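Long-range contacts in 2-hydroxy-3-oxopropionate reductase (PDB 4DLL), which probably catalyses the NAD(P)H-dependent reduction of 2-hydroxy-3-oxopropionate (tartronate semialdehyde) to glycerate: residues A[117-122]-A[144-149]; A[168-173]-A[186-191]. All coordinates share one frame; numbering follows the deposited sequence.

Interaction 1: residues A[117-122]-A[144-149]; sequences GSLFLD and AHLDTP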
loop_
_atom_site.group_PDB
_atom_site.type_symbol
_atom_site.label_atom_id
_atom_site.label_comp_id
_atom_site.label_asym_id
_atom_site.label_seq_id
_atom_site.Cartn_x
_atom_site.Cartn_y
_atom_site.Cartn_z
ATOM N N GLY A 117 11.610 -33.932 -20.881
ATOM C CA GLY A 117 12.492 -32.806 -20.482
ATOM C C GLY A 117 11.880 -31.397 -20.573
ATOM O O GLY A 117 12.472 -30.433 -20.128
ATOM N N SER A 118 10.701 -31.269 -21.152
ATOM C CA SER A 118 10.143 -29.965 -21.381
ATOM C C SER A 118 9.571 -29.438 -20.052
ATOM O O SER A 118 9.302 -30.212 -19.125
ATOM C CB SER A 118 9.044 -30.044 -22.468
ATOM O OG SER A 118 7.975 -30.896 -22.039
ATOM N N LEU A 119 9.308 -28.147 -20.005
ATOM C CA LEU A 119 8.776 -27.503 -18.819
ATOM C C LEU A 119 7.465 -26.794 -19.151
ATOM O O LEU A 119 7.349 -26.204 -20.214
ATOM C CB LEU A 119 9.763 -26.435 -18.300
ATOM C CG LEU A 119 10.651 -26.830 -17.118
ATOM C CD1 LEU A 119 11.808 -27.761 -17.596
ATOM C CD2 LEU A 119 11.178 -25.627 -16.354
ATOM N N PHE A 120 6.526 -26.832 -18.206
ATOM C CA PHE A 120 5.282 -26.134 -18.308
ATOM C C PHE A 120 5.225 -25.050 -17.241
ATOM O O PHE A 120 5.349 -25.342 -16.088
ATOM C CB PHE A 120 4.130 -27.108 -18.154
ATOM C CG PHE A 120 2.760 -26.480 -18.217
ATOM C CD1 PHE A 120 2.133 -26.037 -17.053
ATOM C CD2 PHE A 120 2.060 -26.427 -19.406
ATOM C CE1 PHE A 120 0.827 -25.487 -17.055
ATOM C CE2 PHE A 120 0.753 -25.880 -19.452
ATOM C CZ PHE A 120 0.135 -25.403 -18.259
ATOM N N LEU A 121 5.054 -23.802 -17.671
ATOM C CA LEU A 121 5.006 -22.624 -16.808
ATOM C C LEU A 121 3.574 -22.177 -16.765
ATOM O O LEU A 121 3.052 -21.735 -17.793
ATOM C CB LEU A 121 5.881 -21.493 -17.380
ATOM C CG LEU A 121 7.288 -21.324 -16.774
ATOM C CD1 LEU A 121 8.046 -22.606 -16.643
ATOM C CD2 LEU A 121 8.129 -20.321 -17.528
ATOM N N ASP A 122 2.934 -22.300 -15.603
ATOM C CA ASP A 122 1.594 -21.760 -15.447
ATOM C C ASP A 122 1.589 -20.383 -14.817
ATOM O O ASP A 122 1.963 -20.206 -13.660
ATOM C CB ASP A 122 0.623 -22.705 -14.736
ATOM C CG ASP A 122 -0.839 -22.371 -15.094
ATOM O OD1 ASP A 122 -1.099 -21.188 -15.494
ATOM O OD2 ASP A 122 -1.719 -23.279 -15.030
ATOM N N ALA A 144 7.928 -31.400 -16.169
ATOM C CA ALA A 144 8.080 -30.441 -15.091
ATOM C C ALA A 144 7.017 -29.351 -15.145
ATOM O O ALA A 144 6.487 -29.035 -16.176
ATOM C CB ALA A 144 9.568 -29.789 -15.121
ATOM N N HIS A 145 6.759 -28.748 -14.009
ATOM C CA HIS A 145 5.735 -27.749 -13.838
ATOM C C HIS A 145 6.312 -26.761 -12.841
ATOM O O HIS A 145 6.886 -27.161 -11.837
ATOM C CB HIS A 145 4.536 -28.419 -13.205
ATOM C CG HIS A 145 3.312 -27.558 -13.108
ATOM N ND1 HIS A 145 3.101 -26.683 -12.063
ATOM C CD2 HIS A 145 2.193 -27.511 -13.872
ATOM C CE1 HIS A 145 1.934 -26.083 -12.225
ATOM N NE2 HIS A 145 1.371 -26.561 -13.314
ATOM N N LEU A 146 6.201 -25.470 -13.144
ATOM C CA LEU A 146 6.351 -24.435 -12.131
ATOM C C LEU A 146 5.123 -23.606 -12.221
ATOM O O LEU A 146 4.526 -23.544 -13.291
ATOM C CB LEU A 146 7.476 -23.484 -12.472
ATOM C CG LEU A 146 8.834 -23.990 -12.187
ATOM C CD1 LEU A 146 9.068 -24.847 -13.334
ATOM C CD2 LEU A 146 9.653 -22.727 -12.286
ATOM N N ASP A 147 4.801 -22.900 -11.146
ATOM C CA ASP A 147 3.640 -22.036 -11.186
ATOM C C ASP A 147 4.270 -20.684 -10.975
ATOM O O ASP A 147 4.949 -20.474 -9.956
ATOM C CB ASP A 147 2.528 -22.409 -10.140
ATOM C CG ASP A 147 3.063 -22.631 -8.726
ATOM O OD1 ASP A 147 3.873 -23.579 -8.494
ATOM O OD2 ASP A 147 2.644 -21.883 -7.821
ATOM N N THR A 148 4.123 -19.828 -11.983
ATOM C CA THR A 148 4.869 -18.598 -12.072
ATOM C C THR A 148 3.989 -17.382 -12.392
ATOM O O THR A 148 4.150 -16.731 -13.453
ATOM C CB THR A 148 6.093 -18.719 -13.066
ATOM O OG1 THR A 148 5.657 -18.737 -14.420
ATOM C CG2 THR A 148 6.896 -19.995 -12.796
ATOM N N PRO A 149 3.028 -17.072 -11.493
ATOM C CA PRO A 149 2.248 -15.804 -11.661
ATOM C C PRO A 149 3.051 -14.546 -11.517
ATOM O O PRO A 149 4.152 -14.554 -10.899
ATOM C CB PRO A 149 1.224 -15.865 -10.539
ATOM C CG PRO A 149 1.819 -16.801 -9.563
ATOM C CD PRO A 149 2.582 -17.821 -10.322
#
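In the Rossmann-type dinucleotide-binding domain, strands 119-122 and 144-147 lie side by side and parallel, F120 beside H145 and L121 beside L146; helix 128-140 makes the crossover of this beta-alpha-beta unit. F120 N donates to A144 O (3.0 Å), from above the carbonyl plane, while F120 O accepts L146 N at 3.1 Å. D122 N continues the series to L146 O, nearly straight at 172°. The F120 and H145 side chains leave the sheet on the side of helix 128-140, pointing the same way, F120 with CG anti to its backbone N (chi1 179°) and H145 alike. Their planes are 25° apart but displaced, leaving little of one ring over the other, and F120 CD1 touches H145 CD2 at 3.5 Å. Cutting F120 back to an alanine would probably open a gap beside the imidazole and let H145 turn more easily. L119, L121 and L146 fill the other face, under helix 170-183, where L146 CD1 sits 3.8 Å from L119 CD2 and also meets L121 CD1. At the C-terminal end of the pairing D122 O accepts T148 N at 2.8 Å, the donor tilted from the carbonyl plane.

Interaction 2: residues A[168-173]-A[186-191]; sequences GKPADF and ATHVGP
F173 and H188 form an offset stack, planes 9° apart and centroids 4.8 Å apart. The two side chains run antiparallel alongside one another, so each ring covers the beta carbon of its partner: H188 CB stands 3.7 Å from the F173 ring centroid, directly over the face, and F173 CB sits likewise over the imidazole. Two CH-pi contacts therefore flank the stack. Both residues hold CG anti to the backbone N (F173 chi1 172°, H188 chi1 -172°), which carries the phenyl ring across toward the strand and the imidazole back toward the start of the helix. At its rim F173 CE1 reaches A186 CB at 4.1 Å, and beyond the two segments the ring also packs on L146, A166 and L180. The contact closes the beta-alpha-beta unit of strand 162-167, helix 170-183 and strand 184-190, an extension at the edge of the Rossmann-type sheet, with K169 at the N-cap position of the helix. H188 NE2 donates to G168 O at 2.8 Å; the acceptor lies in the imidazole plane, whereas the donor stands well above the carbonyl plane of G168. This bond and the stack together fix the rotation of the imidazole, whose CE1 also lies 3.7 Å from P170 CA. G168 N in turn donates to G190 O (2.8 Å), in the carbonyl plane and on a lone pair, so both polar backbone atoms of G168 are bonded across the contact. K169 starts away from the strand, but bends at chi2 and chi4 bring its end back across P191, with NZ 3.4 Å from P191 CB.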
loop_
_atom_site.group_PDB
_atom_site.type_symbol
_atom_site.label_atom_id
_atom_site.label_comp_id
_atom_site.label_asym_id
_atom_site.label_seq_id
_atom_site.Cartn_x
_atom_site.Cartn_y
_atom_site.Cartn_z
ATOM N N GLY A 168 7.843 -24.447 -7.220
ATOM C CA GLY A 168 8.287 -25.725 -7.819
ATOM C C GLY A 168 9.672 -26.123 -7.337
ATOM O O GLY A 168 10.123 -25.652 -6.292
ATOM N N LYS A 169 10.375 -26.935 -8.129
ATOM C CA LYS A 169 11.647 -27.513 -7.681
ATOM C C LYS A 169 12.814 -26.573 -8.058
ATOM O O LYS A 169 12.727 -25.905 -9.048
ATOM C CB LYS A 169 11.798 -28.978 -8.201
ATOM C CG LYS A 169 10.556 -29.909 -7.824
ATOM C CD LYS A 169 10.318 -30.023 -6.215
ATOM C CE LYS A 169 8.842 -30.251 -5.712
ATOM N NZ LYS A 169 7.991 -28.956 -5.531
ATOM N N PRO A 170 13.886 -26.488 -7.243
ATOM C CA PRO A 170 14.939 -25.513 -7.573
ATOM C C PRO A 170 15.539 -25.737 -8.958
ATOM O O PRO A 170 15.629 -24.795 -9.722
ATOM C CB PRO A 170 15.977 -25.708 -6.459
ATOM C CG PRO A 170 15.214 -26.193 -5.346
ATOM C CD PRO A 170 14.187 -27.153 -5.971
ATOM N N ALA A 171 15.876 -26.979 -9.300
ATOM C CA ALA A 171 16.402 -27.312 -10.634
ATOM C C ALA A 171 15.511 -26.861 -11.783
ATOM O O ALA A 171 16.010 -26.363 -12.768
ATOM C CB ALA A 171 16.678 -28.806 -10.746
ATOM N N ASP A 172 14.192 -27.026 -11.657
ATOM C CA ASP A 172 13.280 -26.595 -12.705
ATOM C C ASP A 172 13.278 -25.049 -12.784
ATOM O O ASP A 172 13.321 -24.461 -13.885
ATOM C CB ASP A 172 11.871 -27.154 -12.435
ATOM C CG ASP A 172 11.778 -28.666 -12.658
ATOM O OD1 ASP A 172 12.468 -29.173 -13.561
ATOM O OD2 ASP A 172 10.987 -29.356 -11.975
ATOM N N PHE A 173 13.256 -24.396 -11.603
ATOM C CA PHE A 173 13.272 -22.963 -11.540
ATOM C C PHE A 173 14.555 -22.431 -12.159
ATOM O O PHE A 173 14.489 -21.452 -12.892
ATOM C CB PHE A 173 13.122 -22.458 -10.086
ATOM C CG PHE A 173 13.312 -20.970 -9.936
ATOM C CD1 PHE A 173 12.239 -20.086 -10.217
ATOM C CD2 PHE A 173 14.557 -20.448 -9.522
ATOM C CE1 PHE A 173 12.363 -18.714 -10.091
ATOM C CE2 PHE A 173 14.734 -19.046 -9.395
ATOM C CZ PHE A 173 13.641 -18.164 -9.669
ATOM N N ALA A 186 12.260 -12.581 -11.085
ATOM C CA ALA A 186 11.580 -13.777 -10.561
ATOM C C ALA A 186 12.197 -14.188 -9.252
ATOM O O ALA A 186 13.420 -14.055 -9.048
ATOM C CB ALA A 186 11.648 -14.953 -11.572
ATOM N N THR A 187 11.340 -14.689 -8.368
ATOM C CA THR A 187 11.701 -15.103 -7.036
ATOM C C THR A 187 11.084 -16.469 -6.789
ATOM O O THR A 187 9.844 -16.702 -6.992
ATOM C CB THR A 187 11.129 -14.119 -5.986
ATOM O OG1 THR A 187 11.523 -12.773 -6.307
ATOM C CG2 THR A 187 11.605 -14.447 -4.581
ATOM N N HIS A 188 11.921 -17.358 -6.300
ATOM C CA HIS A 188 11.501 -18.716 -6.046
ATOM C C HIS A 188 10.900 -18.785 -4.663
ATOM O O HIS A 188 11.605 -18.597 -3.682
ATOM C CB HIS A 188 12.661 -19.703 -6.238
ATOM C CG HIS A 188 12.244 -21.132 -6.184
ATOM N ND1 HIS A 188 13.120 -22.160 -5.926
ATOM C CD2 HIS A 188 11.031 -21.709 -6.397
ATOM C CE1 HIS A 188 12.464 -23.304 -5.968
ATOM N NE2 HIS A 188 11.193 -23.055 -6.246
ATOM N N VAL A 189 9.600 -19.037 -4.575
ATOM C CA VAL A 189 8.902 -18.807 -3.304
ATOM C C VAL A 189 8.706 -20.086 -2.493
ATOM O O VAL A 189 8.475 -20.028 -1.276
ATOM C CB VAL A 189 7.525 -18.113 -3.483
ATOM C CG1 VAL A 189 7.674 -16.597 -3.784
ATOM C CG2 VAL A 189 6.663 -18.815 -4.587
ATOM N N GLY A 190 8.835 -21.240 -3.133
ATOM C CA GLY A 190 8.546 -22.510 -2.470
ATOM C C GLY A 190 8.232 -23.583 -3.513
ATOM O O GLY A 190 8.506 -23.366 -4.693
ATOM N N PRO A 191 7.632 -24.729 -3.080
ATOM C CA PRO A 191 7.307 -25.907 -3.905
ATOM C C PRO A 191 6.030 -25.673 -4.670
ATOM O O PRO A 191 5.440 -24.636 -4.514
ATOM C CB PRO A 191 7.148 -27.044 -2.870
ATOM C CG PRO A 191 7.611 -26.444 -1.547
ATOM C CD PRO A 191 7.310 -24.980 -1.659
#

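In the fold
Interactions 1 and 2 follow one another along the chain and reach the same sheet, their centres about 10 Å apart. Helix 170-183, whose first turn belongs to interaction 2, covers the leucine face of interaction 1. The seam is made by D172 and F173: L146 CD1 lies 3.7 Å from D172 CB, L146 CD2 is 3.7 Å from F173 CA, and A144 CB meets D172 OD1 at 3.3 Å. Strand 162-167, antiparallel to strand 144-151 but parallel to strand 184-190, lies between them. Interaction 1 sits inside the sheet, whereas interaction 2 lies at strand 184-190, one of the two edge strands within the chain, where T187 and V189 pack on E232 and A233 of the second subunit.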